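Local coordinates for protein beta-ketoacyl synthase (Burkholderia phymatum, PDB 4EWG) that probably acts as a 3-oxoacyl-[acyl-carrier-protein] synthase, the condensing enzyme that extends acyl chains in fatty acid synthesis, at residues 283-288 and 321-326. Numbering follows the deposited sequence.
Sequences RAMQLA and ARTFGE
Met285, on a middle turn of helix 278-291, meets Thr323 and Phe324 on the last turn of helix 310-324, after which Gly325 takes a positive phi of 86°, the first residue to depart from helical backbone angles. No hydrogen bond joins the two segments directly; side chains and one water make the contact. From CB the methionine runs nearly straight (chi2 -179°), and this brings its sulfur obliquely across the threonine, SD lying 3.6 Å from Thr323 OG1, while Met285 CB sits 4.1 Å from Thr323 CG2. The same sulfur reaches the Phe324 ring obliquely, 4.1 Å from CE2, a Met-aromatic contact. Thr323 CG2, anti to its own backbone N, lies over the centre of that ring, 3.7 Å above its plane.

In this thiolase-like fold both helices pack beside the central mixed sheet: Met285 also touches Asn395 and Phe397 of strand 391-398, and Phe324 rests on Met393 of that strand. The other branch, Thr323 OG1, bonds back to Ala319 O in its own helix and also binds a water, 2.8 Å away, which accepts a hydrogen bond from Gln286 NE2 at 2.9 Å. The Gln286 amide is held at its other end too: OE1 takes a 2.7 Å bond from Arg283 NH1, bent to 140° at the hydrogen, with the donor above the carbonyl plane. That same NH1 forms a salt bridge with Glu290.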
ATOM      1  N   ARG A 283      -1.972   7.468  21.813  1.00 19.82           N
ATOM      2  CA  ARG A 283      -1.201   6.204  21.918  1.00 20.62           C
ATOM      3  C   ARG A 283      -0.181   6.081  20.786  1.00 19.79           C
ATOM      4  O   ARG A 283       0.942   5.596  20.992  1.00 20.51           O
ATOM      5  CB  ARG A 283      -2.167   5.011  21.956  1.00 21.65           C
ATOM      6  CG  ARG A 283      -1.539   3.630  22.121  1.00 22.86           C
ATOM      7  CD  ARG A 283      -0.829   3.450  23.454  1.00 24.46           C
ATOM      8  NE  ARG A 283      -0.003   2.237  23.456  1.00 25.38           N
ATOM      9  CZ  ARG A 283       1.182   2.103  24.071  1.00 26.49           C
ATOM     10  NH1 ARG A 283       1.757   3.120  24.728  1.00 26.43           N
ATOM     11  NH2 ARG A 283       1.827   0.941  23.991  1.00 26.89           N
ATOM     12  N   ALA A 284      -0.540   6.558  19.596  1.00 18.84           N
ATOM     13  CA  ALA A 284       0.398   6.592  18.487  1.00 18.05           C
ATOM     14  C   ALA A 284       1.653   7.453  18.821  1.00 18.33           C
ATOM     15  O   ALA A 284       2.794   7.048  18.539  1.00 17.83           O
ATOM     16  CB  ALA A 284      -0.296   7.095  17.232  1.00 17.91           C
ATOM     17  N   MET A 285       1.430   8.619  19.429  1.00 18.25           N
ATOM     18  CA  MET A 285       2.517   9.475  19.885  1.00 18.55           C
ATOM     19  C   MET A 285       3.411   8.754  20.918  1.00 19.34           C
ATOM     20  O   MET A 285       4.653   8.789  20.807  1.00 20.05           O
ATOM     21  CB  MET A 285       1.953  10.774  20.484  1.00 19.08           C
ATOM     22  CG  MET A 285       1.037  11.555  19.548  1.00 18.50           C
ATOM     23  SD  MET A 285       0.432  13.080  20.292  1.00 19.29           S
ATOM     24  CE  MET A 285      -0.957  13.484  19.233  1.00 18.81           C
ATOM     25  N   GLN A 286       2.780   8.093  21.896  1.00 19.77           N
ATOM     26  CA  GLN A 286       3.465   7.268  22.927  1.00 20.76           C
ATOM     27  C   GLN A 286       4.300   6.175  22.301  1.00 19.75           C
ATOM     28  O   GLN A 286       5.421   5.928  22.710  1.00 20.05           O
ATOM     29  CB  GLN A 286       2.432   6.506  23.819  1.00 22.24           C
ATOM     30  CG  GLN A 286       1.841   7.158  25.054  1.00 24.09           C
ATOM     31  CD  GLN A 286       0.568   6.389  25.556  1.00 25.73           C
ATOM     32  OE1 GLN A 286       0.651   5.196  25.977  1.00 26.18           O
ATOM     33  NE2 GLN A 286      -0.626   7.059  25.476  1.00 26.24           N
ATOM     34  N   LEU A 287       3.713   5.458  21.361  1.00 18.90           N
ATOM     35  CA  LEU A 287       4.448   4.421  20.619  1.00 18.45           C
ATOM     36  C   LEU A 287       5.729   4.986  20.002  1.00 18.17           C
ATOM     37  O   LEU A 287       6.794   4.333  20.049  1.00 18.87           O
ATOM     38  CB  LEU A 287       3.552   3.766  19.547  1.00 17.51           C
ATOM     39  CG  LEU A 287       2.552   2.720  20.075  1.00 18.00           C
ATOM     40  CD1 LEU A 287       1.553   2.303  19.006  1.00 17.51           C
ATOM     41  CD2 LEU A 287       3.275   1.483  20.595  1.00 18.24           C
ATOM     42  N   ALA A 288       5.659   6.207  19.460  1.00 17.86           N
ATOM     43  CA  ALA A 288       6.852   6.817  18.851  1.00 18.01           C
ATOM     44  C   ALA A 288       7.881   7.137  19.944  1.00 18.74           C
ATOM     45  O   ALA A 288       9.080   6.860  19.793  1.00 18.96           O
ATOM     46  CB  ALA A 288       6.484   8.083  18.098  1.00 17.61           C
ATOM     47  N   ALA A 321      -2.365  17.298  24.062  1.00 20.71           N
ATOM     48  CA  ALA A 321      -2.331  17.774  25.461  1.00 22.43           C
ATOM     49  C   ALA A 321      -2.158  16.601  26.380  1.00 23.18           C
ATOM     50  O   ALA A 321      -1.366  16.651  27.329  1.00 24.72           O
ATOM     51  CB  ALA A 321      -3.599  18.530  25.814  1.00 22.65           C
ATOM     52  N   ARG A 322      -2.889  15.526  26.092  1.00 23.22           N
ATOM     53  CA  ARG A 322      -2.809  14.304  26.892  1.00 23.45           C
ATOM     54  C   ARG A 322      -1.372  13.780  26.925  1.00 22.80           C
ATOM     55  O   ARG A 322      -0.914  13.330  27.949  1.00 23.62           O
ATOM     56  CB  ARG A 322      -3.747  13.226  26.316  1.00 23.42           C
ATOM     57  N   THR A 323      -0.664  13.826  25.804  1.00 21.97           N
ATOM     58  CA  THR A 323       0.714  13.304  25.748  1.00 21.65           C
ATOM     59  C   THR A 323       1.744  14.276  26.341  1.00 22.48           C
ATOM     60  O   THR A 323       2.683  13.869  27.029  1.00 22.85           O
ATOM     61  CB  THR A 323       1.130  12.988  24.316  1.00 20.91           C
ATOM     62  OG1 THR A 323       0.167  12.115  23.712  1.00 20.38           O
ATOM     63  CG2 THR A 323       2.551  12.321  24.287  1.00 20.38           C
ATOM     64  N   PHE A 324       1.579  15.567  26.081  1.00 22.60           N
ATOM     65  CA  PHE A 324       2.630  16.519  26.402  1.00 22.91           C
ATOM     66  C   PHE A 324       2.295  17.575  27.455  1.00 23.92           C
ATOM     67  O   PHE A 324       3.195  18.157  27.999  1.00 24.35           O
ATOM     68  CB  PHE A 324       3.052  17.211  25.139  1.00 22.22           C
ATOM     69  CG  PHE A 324       3.652  16.306  24.141  1.00 21.09           C
ATOM     70  CD1 PHE A 324       4.885  15.733  24.378  1.00 21.16           C
ATOM     71  CD2 PHE A 324       2.981  16.022  22.946  1.00 20.30           C
ATOM     72  CE1 PHE A 324       5.453  14.878  23.459  1.00 20.54           C
ATOM     73  CE2 PHE A 324       3.555  15.183  22.005  1.00 19.52           C
ATOM     74  CZ  PHE A 324       4.791  14.606  22.257  1.00 19.68           C
ATOM     75  N   GLY A 325       1.017  17.789  27.758  1.00 24.85           N
ATOM     76  CA  GLY A 325       0.601  18.910  28.634  1.00 25.96           C
ATOM     77  C   GLY A 325       0.405  20.180  27.831  1.00 26.42           C
ATOM     78  O   GLY A 325       0.632  20.207  26.594  1.00 26.34           O
ATOM     79  N   GLU A 326       0.007  21.246  28.506  1.00 27.98           N
ATOM     80  CA  GLU A 326      -0.330  22.517  27.811  1.00 28.49           C
ATOM     81  C   GLU A 326       0.851  23.242  27.210  1.00 28.31           C
ATOM     82  O   GLU A 326       0.656  24.134  26.414  1.00 29.80           O
ATOM     83  CB  GLU A 326      -1.057  23.497  28.754  1.00 29.58           C
TER
HETATM   84  O   HOH W   1      -0.021   9.868  25.288  1.00 32.37           O